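Local coordinates for protein glycosyl hydrolase family 88 (Pedobacter heparinus, PDB 3WIW) that probably removes unsaturated glucuronyl residues hydrolytically from heparin-derived saccharides, using an alpha6/alpha6-barrel of glycosyl hydrolase family 88, at residues A[200-205]-A[265-270]; A[208-213]-A[272-277]; A[287-292]-A[343-348]; A[355-360]-A[379-384]. All coordinates share one frame; numbering follows the deposited sequence. Where two conformers were deposited one is given.

Overall arrangement
Four contacts tie helices and loops of the alpha6/alpha6-barrel together, in two groups. Interactions 1 and 2 lie with their centres 11 Å apart and touch: both use helix 265-279, which meets helix 192-208 in the first and the loop following it in the second, so their segments alternate along the chain. Interactions 3 and 4, with centres 10 Å apart, come later in sequence and touch through backbone pairing of Y345 with K358 and of A347 with I356. Centres of interactions 1 and 4 are 27 Å apart, on opposite sides of the chain's centre. The contacts thus join successive parts of one domain, from helix 192-208 to the last helix, 375-392.

Interaction 1 (A[200-205]-A[265-270]); sequences THAVTT and KKFIEH
The phenyl ring of F267 meets A202 and V203 obliquely, so that neither methyl group sits squarely over a face or at an edge. It is the far end of the ring, CE1 and CZ, that does the touching: A202 CB lies 3.7 Å from F267 CZ, and V203 CG2 is 3.9 Å from F267 CZ. V203 and F267 cross at about a right angle. The first torsion of V203 (chi1 174°) turns CG1 anti to the backbone N and places CG2 anti to the carbonyl carbon, which makes CG2 the branch that reaches the ring. Beyond these two residues, F267 packs on K199 and M206 of helix 192-208 and on S258 and T262 of helix 245-262, while A202 rests on L179 and Y183 of helix 175-188. Helices 192-208 and 265-279 of the alpha6/alpha6-barrel are joined here by one aromatic side chain laid against two aliphatic ones. With no polar atoms paired between the segments, the contact depends on shape and on burial of carbon.

Interaction 2 (A[208-213]-A[272-277]); sequences NHFRKD and EHIAAF
In the alpha6/alpha6-barrel, F210 and D213 on the loop leading out of helix 192-208 lie against I274 and F277 of helix 265-279. F210 and I274 form the apolar half. The two side chains cross at about a right angle, and I274 CD1 comes to 3.5 Å from F210 CE2, approaching the ring obliquely. I274 reaches it because CG1 stands anti to the carbonyl carbon (chi1 -65°), which sends the longer branch towards the loop. F210 also makes an edge-to-face contact with H270, one turn earlier on the same helix, and its side chain lies about 8 Å from that of W250, a predicted substrate-binding residue. I274 also packs on L252 and Y255 of helix 245-262. The other half pairs a ring with an acidic residue. D213 carries its carboxylate between backbone N and carbonyl carbon (chi1 66°), and its OD1 is hydrogen-bonded to S215 OG, which leaves OD2 as the oxygen nearer the ring, 3.8 Å from F277 CE1. Carboxylate and ring planes are 49° apart. The backbone of the loop comes closer still, with D213 O meeting F277 obliquely at 3.4 Å from CD1.

Interaction 3 (A[287-292]-A[343-348]); sequences DKIPLW and DEYLAK
Two carboxylates, those of D287 and E344, face each other with D287 OD2 only 4.4 Å from E344 OE1, and two waters bridge them. Each water donates to both acids. Water 1 bonds D287 OD2 at 2.7 Å and also E344 OE2, whereas water 2 lies 2.6 Å from D287 OD2 and also donates to E344 OE1. Y345, with CG anti to its carbonyl carbon (chi1 -74°), brings its OH to water 1 and gives it a proton at 2.6 Å, with the water in the plane of the ring at its edge, so the phenol orients the water whose own protons go to the acids. These donors, with R304 forming a salt bridge to D287 OD1, probably offset the repulsion between the like charges. The site joins two loops of the alpha6/alpha6-barrel, one entering helix 306-322 and one leaving helix 327-340. D287 OD1 also accepts from I289 N at 3.1 Å, an Asx turn that ties the acid to its own loop. Beside the waters I289 and Y345 run past each other in opposite directions: I289 CG2 is 3.6 Å from Y345 OH, and I289 CG1 approaches the ring obliquely, 3.8 Å from Y345 CZ.

Interaction 4 (A[355-360]-A[379-384]); sequences FILKHS and YYYLEA
With L357 CG anti to its carbonyl carbon (chi1 -66°) and Y381 CG anti to its backbone N (chi1 173°), the leucine is set over one face of the tyrosine ring. L357 CD2 makes a CH-pi contact there, 4.0 Å from the ring centroid of Y381 and only 6° off the ring normal, so this methyl is almost exactly centred. The other branch reaches back to the root of the ring, where L357 CD1 lies 3.6 Å from Y381 CB. Together the two methyls follow the tyrosine from its CB out over the ring. I356 adds a second approach, this one oblique: its CG2, turned anti to the backbone N, is 3.8 Å from Y381 CE2. The longer branch of I356 goes to the next residue of the helix instead and meets L382 at about a right angle, I356 CD1 to L382 CD1 being 3.8 Å.

All four residues are buried, and the phenol of Y381 is satisfied by S341 OG. The segment 355-360 is itself held by D378, whose carboxylate oxygens accept from I356 N and L357 N and so fix the two residues that carry the contact. L382 also packs on A39 and L43 of helix 30-49. The last helix of the chain, 375-392, thus packs against the loop before strand 360-361, and both also touch helices 30-49 and 77-89, an arrangement consistent with the ring closure of an alpha6/alpha6-barrel, in which the last helix packs beside the first.

Interaction 1 (A[200-205]-A[265-270])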
# COMPACT_ATOMS: atom_id res chain seq x y z
N THR A 200 19.39 0.45 -2.22
CA THR A 200 19.88 1.59 -3.02
C THR A 200 18.73 2.47 -3.52
O THR A 200 18.79 3.70 -3.44
CB THR A 200 20.74 1.12 -4.19
OG1 THR A 200 21.89 0.45 -3.66
CG2 THR A 200 21.22 2.32 -5.03
N HIS A 201 17.66 1.85 -4.02
CA HIS A 201 16.49 2.60 -4.45
C HIS A 201 15.96 3.49 -3.32
O HIS A 201 15.64 4.67 -3.52
CB HIS A 201 15.40 1.64 -4.96
CG HIS A 201 14.19 2.34 -5.49
ND1 HIS A 201 13.86 2.31 -6.83
CD2 HIS A 201 13.26 3.11 -4.88
CE1 HIS A 201 12.77 3.03 -7.02
NE2 HIS A 201 12.37 3.51 -5.85
N ALA A 202 15.85 2.92 -2.12
CA ALA A 202 15.36 3.67 -0.97
C ALA A 202 16.29 4.85 -0.64
O ALA A 202 15.80 5.94 -0.28
CB ALA A 202 15.20 2.75 0.25
N VAL A 203 17.60 4.64 -0.72
CA VAL A 203 18.55 5.73 -0.46
C VAL A 203 18.45 6.84 -1.52
O VAL A 203 18.35 8.03 -1.18
CB VAL A 203 19.99 5.19 -0.33
CG1 VAL A 203 20.97 6.34 -0.22
CG2 VAL A 203 20.11 4.28 0.89
N THR A 204 18.43 6.45 -2.79
CA THR A 204 18.31 7.42 -3.88
C THR A 204 17.00 8.24 -3.73
O THR A 204 16.99 9.47 -3.87
CB THR A 204 18.29 6.67 -5.21
OG1 THR A 204 19.50 5.90 -5.32
CG2 THR A 204 18.16 7.61 -6.40
N THR A 205 15.90 7.57 -3.42
CA THR A 205 14.61 8.20 -3.28
C THR A 205 14.60 9.11 -2.07
O THR A 205 13.95 10.17 -2.09
CB THR A 205 13.53 7.11 -3.20
OG1 THR A 205 13.51 6.40 -4.45
CG2 THR A 205 12.16 7.71 -2.93
N LYS A 265 19.43 2.73 10.32
CA LYS A 265 18.84 3.80 11.12
C LYS A 265 18.47 5.04 10.31
O LYS A 265 17.58 5.79 10.70
CB LYS A 265 19.76 4.14 12.29
CG LYS A 265 19.77 3.08 13.37
CD LYS A 265 18.41 2.95 14.05
CE LYS A 265 18.47 1.96 15.20
NZ LYS A 265 19.64 2.22 16.08
N LYS A 266 19.14 5.27 9.18
CA LYS A 266 18.80 6.42 8.33
C LYS A 266 17.33 6.35 7.90
O LYS A 266 16.64 7.37 7.79
CB LYS A 266 19.66 6.48 7.09
CG LYS A 266 21.09 6.82 7.38
CD LYS A 266 21.90 6.79 6.10
CE LYS A 266 23.35 7.16 6.37
NZ LYS A 266 24.11 7.31 5.10
N PHE A 267 16.83 5.14 7.67
CA PHE A 267 15.45 4.97 7.24
C PHE A 267 14.44 5.27 8.36
O PHE A 267 13.40 5.87 8.11
CB PHE A 267 15.23 3.57 6.70
CG PHE A 267 16.02 3.26 5.45
CD1 PHE A 267 16.33 4.24 4.51
CD2 PHE A 267 16.45 1.95 5.22
CE1 PHE A 267 17.04 3.90 3.34
CE2 PHE A 267 17.17 1.63 4.08
CZ PHE A 267 17.46 2.60 3.14
N ILE A 268 14.72 4.84 9.59
CA ILE A 268 13.79 5.13 10.68
C ILE A 268 13.80 6.63 11.01
O ILE A 268 12.75 7.22 11.30
CB ILE A 268 14.03 4.25 11.94
CG1 ILE A 268 12.83 4.32 12.89
CG2 ILE A 268 15.29 4.63 12.68
CD1 ILE A 268 12.98 3.40 14.10
N GLU A 269 14.97 7.26 10.95
CA GLU A 269 15.04 8.70 11.16
C GLU A 269 14.19 9.40 10.11
O GLU A 269 13.42 10.31 10.42
CB GLU A 269 16.49 9.19 11.08
CG GLU A 269 17.38 8.66 12.19
CD GLU A 269 18.88 8.78 11.88
OE1 GLU A 269 19.23 9.20 10.75
OE2 GLU A 269 19.69 8.47 12.77
N HIS A 270 14.31 8.98 8.86
CA HIS A 270 13.53 9.60 7.79
C HIS A 270 12.04 9.35 8.00
O HIS A 270 11.22 10.28 7.86
CB HIS A 270 14.00 9.11 6.43
CG HIS A 270 13.58 9.98 5.30
ND1 HIS A 270 13.99 11.29 5.17
CD2 HIS A 270 12.79 9.73 4.23
CE1 HIS A 270 13.48 11.80 4.07
NE2 HIS A 270 12.73 10.88 3.49

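Interaction 2 (A[208-213]-A[272-277])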
# COMPACT_ATOMS: atom_id res chain seq x y z
N ASN A 208 16.20 12.33 -3.39
CA ASN A 208 15.64 13.09 -4.50
C ASN A 208 14.14 13.33 -4.46
O ASN A 208 13.65 14.31 -5.02
CB ASN A 208 16.04 12.44 -5.83
CG ASN A 208 17.53 12.39 -6.01
OD1 ASN A 208 18.22 13.41 -5.80
ND2 ASN A 208 18.05 11.23 -6.38
N HIS A 209 13.39 12.43 -3.82
CA HIS A 209 11.93 12.58 -3.82
C HIS A 209 11.40 13.53 -2.74
O HIS A 209 10.21 13.80 -2.71
CB HIS A 209 11.23 11.22 -3.66
CG HIS A 209 10.70 10.66 -4.94
ND1 HIS A 209 11.44 9.82 -5.75
CD2 HIS A 209 9.48 10.77 -5.51
CE1 HIS A 209 10.70 9.48 -6.79
NE2 HIS A 209 9.51 10.03 -6.67
N PHE A 210 12.26 14.01 -1.85
CA PHE A 210 11.82 14.78 -0.69
C PHE A 210 12.24 16.22 -0.71
O PHE A 210 13.38 16.53 -1.04
CB PHE A 210 12.24 14.10 0.63
CG PHE A 210 11.53 12.81 0.84
CD1 PHE A 210 11.99 11.62 0.22
CD2 PHE A 210 10.34 12.77 1.56
CE1 PHE A 210 11.28 10.43 0.35
CE2 PHE A 210 9.65 11.59 1.70
CZ PHE A 210 10.10 10.43 1.10
N ARG A 211 11.28 17.09 -0.40
CA ARG A 211 11.52 18.52 -0.25
C ARG A 211 12.09 18.79 1.14
O ARG A 211 12.12 17.90 1.99
CB ARG A 211 10.21 19.29 -0.44
CG ARG A 211 9.55 18.98 -1.76
CD ARG A 211 8.37 19.92 -2.05
NE ARG A 211 7.61 19.49 -3.23
CZ ARG A 211 6.60 18.62 -3.21
NH1 ARG A 211 5.99 18.29 -4.33
NH2 ARG A 211 6.19 18.10 -2.06
N LYS A 212 12.54 20.02 1.40
CA LYS A 212 13.15 20.33 2.69
C LYS A 212 12.20 20.13 3.87
O LYS A 212 12.63 19.82 4.98
CB LYS A 212 13.75 21.74 2.70
CG LYS A 212 14.94 21.90 1.77
CD LYS A 212 15.81 23.10 2.12
CE LYS A 212 15.09 24.42 1.95
NZ LYS A 212 14.45 24.54 0.60
N ASP A 213 10.90 20.28 3.64
CA ASP A 213 9.93 20.07 4.72
C ASP A 213 9.51 18.61 4.92
O ASP A 213 8.62 18.32 5.74
CB ASP A 213 8.70 20.97 4.55
CG ASP A 213 7.86 20.61 3.32
OD1 ASP A 213 8.25 19.71 2.54
OD2 ASP A 213 6.79 21.25 3.14
N GLU A 272 10.49 9.02 10.83
CA GLU A 272 9.99 9.89 11.88
C GLU A 272 9.81 11.32 11.40
O GLU A 272 8.86 11.99 11.81
CB GLU A 272 10.88 9.83 13.13
CG GLU A 272 10.81 8.48 13.84
CD GLU A 272 11.22 8.58 15.30
OE1 GLU A 272 12.38 8.23 15.59
OE2 GLU A 272 10.38 9.03 16.13
N HIS A 273 10.71 11.79 10.53
CA HIS A 273 10.55 13.14 9.95
C HIS A 273 9.28 13.22 9.10
O HIS A 273 8.51 14.19 9.21
CB HIS A 273 11.76 13.57 9.12
CG HIS A 273 13.00 13.81 9.92
ND1 HIS A 273 13.03 14.65 11.01
CD2 HIS A 273 14.27 13.36 9.76
CE1 HIS A 273 14.25 14.69 11.50
NE2 HIS A 273 15.02 13.91 10.76
N ILE A 274 9.05 12.21 8.28
CA ILE A 274 7.83 12.15 7.49
C ILE A 274 6.59 12.10 8.40
O ILE A 274 5.63 12.84 8.19
CB ILE A 274 7.84 10.94 6.53
CG1 ILE A 274 8.95 11.08 5.48
CG2 ILE A 274 6.46 10.80 5.84
CD1 ILE A 274 9.18 9.77 4.71
N ALA A 275 6.66 11.29 9.45
CA ALA A 275 5.52 11.12 10.34
C ALA A 275 5.15 12.46 10.97
O ALA A 275 3.97 12.79 11.09
CB ALA A 275 5.83 10.10 11.43
N ALA A 276 6.14 13.24 11.39
CA ALA A 276 5.88 14.55 11.96
C ALA A 276 5.26 15.52 10.95
O ALA A 276 4.31 16.24 11.28
CB ALA A 276 7.16 15.14 12.56
N PHE A 277 5.77 15.53 9.72
CA PHE A 277 5.19 16.35 8.66
C PHE A 277 3.70 16.03 8.47
O PHE A 277 2.87 16.93 8.38
CB PHE A 277 5.96 16.16 7.34
CG PHE A 277 5.26 16.78 6.15
CD1 PHE A 277 5.25 18.17 5.97
CD2 PHE A 277 4.57 15.98 5.25
CE1 PHE A 277 4.57 18.73 4.88
CE2 PHE A 277 3.89 16.55 4.16
CZ PHE A 277 3.89 17.93 3.99

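Interaction 3 (A[287-292]-A[343-348])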
# COMPACT_ATOMS: atom_id res chain seq x y z
N ASP A 287 -10.47 14.41 12.17
CA ASP A 287 -10.74 12.97 12.27
C ASP A 287 -9.60 12.12 11.68
O ASP A 287 -9.70 10.91 11.64
CB ASP A 287 -12.07 12.59 11.61
CG ASP A 287 -12.11 12.83 10.12
OD1 ASP A 287 -11.06 13.06 9.49
OD2 ASP A 287 -13.22 12.76 9.56
N LYS A 288 -8.53 12.78 11.22
CA LYS A 288 -7.29 12.13 10.78
C LYS A 288 -7.38 11.34 9.48
O LYS A 288 -6.49 10.57 9.17
CB LYS A 288 -6.67 11.30 11.91
CG LYS A 288 -6.33 12.18 13.11
CD LYS A 288 -5.77 11.41 14.28
CE LYS A 288 -5.34 12.37 15.36
NZ LYS A 288 -6.53 13.10 15.86
N ILE A 289 -8.43 11.57 8.68
CA ILE A 289 -8.49 11.01 7.34
C ILE A 289 -8.04 12.10 6.37
O ILE A 289 -8.72 13.12 6.25
CB ILE A 289 -9.88 10.51 6.97
CG1 ILE A 289 -10.49 9.66 8.09
CG2 ILE A 289 -9.81 9.77 5.62
CD1 ILE A 289 -9.60 8.48 8.52
N PRO A 290 -6.87 11.94 5.75
CA PRO A 290 -6.35 13.09 4.99
C PRO A 290 -7.23 13.57 3.84
O PRO A 290 -7.97 12.80 3.24
CB PRO A 290 -5.02 12.56 4.41
CG PRO A 290 -4.62 11.46 5.37
CD PRO A 290 -5.92 10.81 5.77
N LEU A 291 -7.15 14.87 3.55
CA LEU A 291 -7.60 15.36 2.26
C LEU A 291 -6.83 14.64 1.15
O LEU A 291 -5.71 14.20 1.36
CB LEU A 291 -7.31 16.85 2.18
CG LEU A 291 -7.77 17.69 3.38
CD1 LEU A 291 -7.38 19.17 3.14
CD2 LEU A 291 -9.26 17.49 3.67
N TRP A 292 -7.39 14.57 -0.04
CA TRP A 292 -6.72 13.79 -1.07
C TRP A 292 -5.33 14.37 -1.42
O TRP A 292 -4.42 13.64 -1.83
CB TRP A 292 -7.61 13.67 -2.31
CG TRP A 292 -7.74 14.96 -3.04
CD1 TRP A 292 -8.60 16.00 -2.74
CD2 TRP A 292 -6.96 15.40 -4.15
NE1 TRP A 292 -8.37 17.06 -3.60
CE2 TRP A 292 -7.37 16.71 -4.48
CE3 TRP A 292 -5.94 14.81 -4.90
CZ2 TRP A 292 -6.81 17.43 -5.56
CZ3 TRP A 292 -5.37 15.52 -5.97
CH2 TRP A 292 -5.81 16.82 -6.27
N ASP A 343 -19.34 4.26 11.12
CA ASP A 343 -20.35 4.16 10.08
C ASP A 343 -20.01 4.96 8.84
O ASP A 343 -20.34 4.55 7.74
CB ASP A 343 -21.69 4.69 10.65
CG ASP A 343 -22.80 4.81 9.59
OD1 ASP A 343 -22.94 5.87 8.92
OD2 ASP A 343 -23.53 3.81 9.40
N GLU A 344 -19.33 6.09 9.02
CA GLU A 344 -18.99 6.98 7.92
C GLU A 344 -18.07 6.30 6.91
O GLU A 344 -18.20 6.54 5.71
CB GLU A 344 -18.27 8.20 8.49
CG GLU A 344 -17.92 9.25 7.44
CD GLU A 344 -17.20 10.45 8.05
OE1 GLU A 344 -16.91 10.44 9.27
OE2 GLU A 344 -16.91 11.41 7.31
N TYR A 345 -17.15 5.44 7.39
CA TYR A 345 -16.15 4.80 6.53
C TYR A 345 -16.28 3.30 6.31
O TYR A 345 -15.84 2.77 5.30
CB TYR A 345 -14.73 5.13 7.01
CG TYR A 345 -14.34 6.55 6.69
CD1 TYR A 345 -13.78 6.87 5.46
CD2 TYR A 345 -14.59 7.57 7.58
CE1 TYR A 345 -13.44 8.17 5.14
CE2 TYR A 345 -14.25 8.90 7.27
CZ TYR A 345 -13.70 9.19 6.04
OH TYR A 345 -13.36 10.47 5.69
N LEU A 346 -16.89 2.61 7.27
CA LEU A 346 -16.96 1.15 7.21
C LEU A 346 -18.30 0.71 6.65
O LEU A 346 -19.36 1.01 7.22
CB LEU A 346 -16.76 0.55 8.61
CG LEU A 346 -16.79 -0.97 8.70
CD1 LEU A 346 -15.52 -1.54 8.10
CD2 LEU A 346 -16.94 -1.42 10.11
N ALA A 347 -18.28 0.02 5.51
CA ALA A 347 -19.52 -0.48 4.90
C ALA A 347 -20.31 -1.38 5.83
O ALA A 347 -19.74 -2.16 6.61
CB ALA A 347 -19.17 -1.25 3.65
N LYS A 348 -21.64 -1.33 5.72
CA LYS A 348 -22.47 -2.30 6.43
C LYS A 348 -22.40 -3.63 5.72
O LYS A 348 -22.23 -3.67 4.50
CB LYS A 348 -23.91 -1.81 6.45
CG LYS A 348 -24.04 -0.57 7.25
CD LYS A 348 -25.43 0.06 7.14
CE LYS A 348 -25.47 1.43 7.81
NZ LYS A 348 -24.63 2.47 7.12
O HOH W 1 -14.39 12.46 7.09
O HOH W 2 -15.50 12.23 10.73

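Interaction 4 (A[355-360]-A[379-384])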
# COMPACT_ATOMS: atom_id res chain seq x y z
N PHE A 355 -17.02 -4.33 -0.73
CA PHE A 355 -15.81 -3.69 -0.25
C PHE A 355 -15.97 -3.33 1.22
O PHE A 355 -17.07 -3.09 1.70
CB PHE A 355 -15.51 -2.43 -1.04
CG PHE A 355 -15.09 -2.68 -2.45
CD1 PHE A 355 -13.77 -3.00 -2.76
CD2 PHE A 355 -16.00 -2.60 -3.50
CE1 PHE A 355 -13.36 -3.22 -4.08
CE2 PHE A 355 -15.61 -2.81 -4.81
CZ PHE A 355 -14.28 -3.13 -5.12
N ILE A 356 -14.85 -3.24 1.92
CA ILE A 356 -14.87 -3.02 3.36
C ILE A 356 -14.98 -1.53 3.73
O ILE A 356 -15.82 -1.16 4.53
CB ILE A 356 -13.63 -3.65 4.01
CG1 ILE A 356 -13.63 -5.19 3.79
CG2 ILE A 356 -13.56 -3.32 5.49
CD1 ILE A 356 -12.34 -5.90 4.12
N LEU A 357 -14.15 -0.67 3.14
CA LEU A 357 -14.17 0.77 3.39
C LEU A 357 -14.78 1.56 2.25
O LEU A 357 -14.87 1.09 1.10
CB LEU A 357 -12.75 1.28 3.61
CG LEU A 357 -12.01 0.79 4.84
CD1 LEU A 357 -10.65 1.49 4.93
CD2 LEU A 357 -12.81 1.02 6.10
N LYS A 358 -15.20 2.78 2.58
CA LYS A 358 -15.69 3.75 1.61
C LYS A 358 -14.71 4.93 1.48
O LYS A 358 -13.75 5.05 2.26
CB LYS A 358 -17.04 4.28 2.08
CG LYS A 358 -18.10 3.18 2.13
CD LYS A 358 -19.41 3.68 2.76
CE LYS A 358 -19.31 3.87 4.28
NZ LYS A 358 -20.53 4.56 4.82
N HIS A 359 -14.94 5.80 0.50
CA HIS A 359 -14.32 7.15 0.48
C HIS A 359 -12.81 7.21 0.21
O HIS A 359 -12.09 7.93 0.91
CB HIS A 359 -14.62 7.94 1.76
CG HIS A 359 -16.07 7.98 2.13
ND1 HIS A 359 -17.06 8.39 1.27
CD2 HIS A 359 -16.69 7.66 3.30
CE1 HIS A 359 -18.23 8.34 1.89
NE2 HIS A 359 -18.03 7.87 3.11
N SER A 360 -12.33 6.45 -0.78
CA SER A 360 -10.99 6.69 -1.32
C SER A 360 -11.03 7.53 -2.59
O SER A 360 -12.10 7.71 -3.20
CB SER A 360 -10.25 5.37 -1.59
OG SER A 360 -9.89 4.77 -0.37
N TYR A 379 -7.05 -3.58 1.80
CA TYR A 379 -5.88 -4.36 2.10
C TYR A 379 -5.10 -3.72 3.24
O TYR A 379 -4.80 -4.38 4.26
CB TYR A 379 -5.04 -4.44 0.84
CG TYR A 379 -3.73 -5.15 1.04
CD1 TYR A 379 -3.62 -6.56 0.95
CD2 TYR A 379 -2.55 -4.42 1.31
CE1 TYR A 379 -2.39 -7.20 1.10
CE2 TYR A 379 -1.32 -5.07 1.48
CZ TYR A 379 -1.25 -6.45 1.37
OH TYR A 379 -0.07 -7.12 1.50
N TYR A 380 -4.79 -2.43 3.12
CA TYR A 380 -3.99 -1.77 4.15
C TYR A 380 -4.78 -1.55 5.44
O TYR A 380 -4.20 -1.56 6.53
CB TYR A 380 -3.29 -0.49 3.65
CG TYR A 380 -2.22 -0.85 2.64
CD1 TYR A 380 -1.03 -1.48 3.03
CD2 TYR A 380 -2.44 -0.63 1.28
CE1 TYR A 380 -0.05 -1.86 2.10
CE2 TYR A 380 -1.48 -1.01 0.33
CZ TYR A 380 -0.29 -1.63 0.75
OH TYR A 380 0.61 -2.03 -0.19
N TYR A 381 -6.10 -1.42 5.34
CA TYR A 381 -6.92 -1.36 6.54
C TYR A 381 -6.87 -2.66 7.33
O TYR A 381 -6.64 -2.65 8.54
CB TYR A 381 -8.36 -1.02 6.15
CG TYR A 381 -9.36 -1.09 7.27
CD1 TYR A 381 -9.31 -0.18 8.33
CD2 TYR A 381 -10.37 -2.03 7.25
CE1 TYR A 381 -10.28 -0.21 9.36
CE2 TYR A 381 -11.33 -2.08 8.26
CZ TYR A 381 -11.28 -1.17 9.32
OH TYR A 381 -12.23 -1.24 10.31
N LEU A 382 -7.05 -3.81 6.66
CA LEU A 382 -6.95 -5.06 7.40
C LEU A 382 -5.52 -5.29 7.91
O LEU A 382 -5.33 -5.84 9.01
CB LEU A 382 -7.45 -6.27 6.61
CG LEU A 382 -8.95 -6.25 6.28
CD1 LEU A 382 -9.37 -7.64 5.84
CD2 LEU A 382 -9.80 -5.80 7.47
N GLU A 383 -4.51 -4.87 7.15
CA GLU A 383 -3.13 -4.99 7.63
C GLU A 383 -2.97 -4.21 8.93
O GLU A 383 -2.39 -4.70 9.91
CB GLU A 383 -2.17 -4.47 6.58
CG GLU A 383 -0.72 -4.76 6.92
CD GLU A 383 0.16 -4.21 5.85
OE1 GLU A 383 0.49 -4.96 4.92
OE2 GLU A 383 0.49 -3.00 5.89
N ALA A 384 -3.54 -3.00 8.96
CA ALA A 384 -3.48 -2.17 10.16
C ALA A 384 -4.23 -2.81 11.35
O ALA A 384 -3.74 -2.80 12.49
CB ALA A 384 -4.01 -0.77 9.86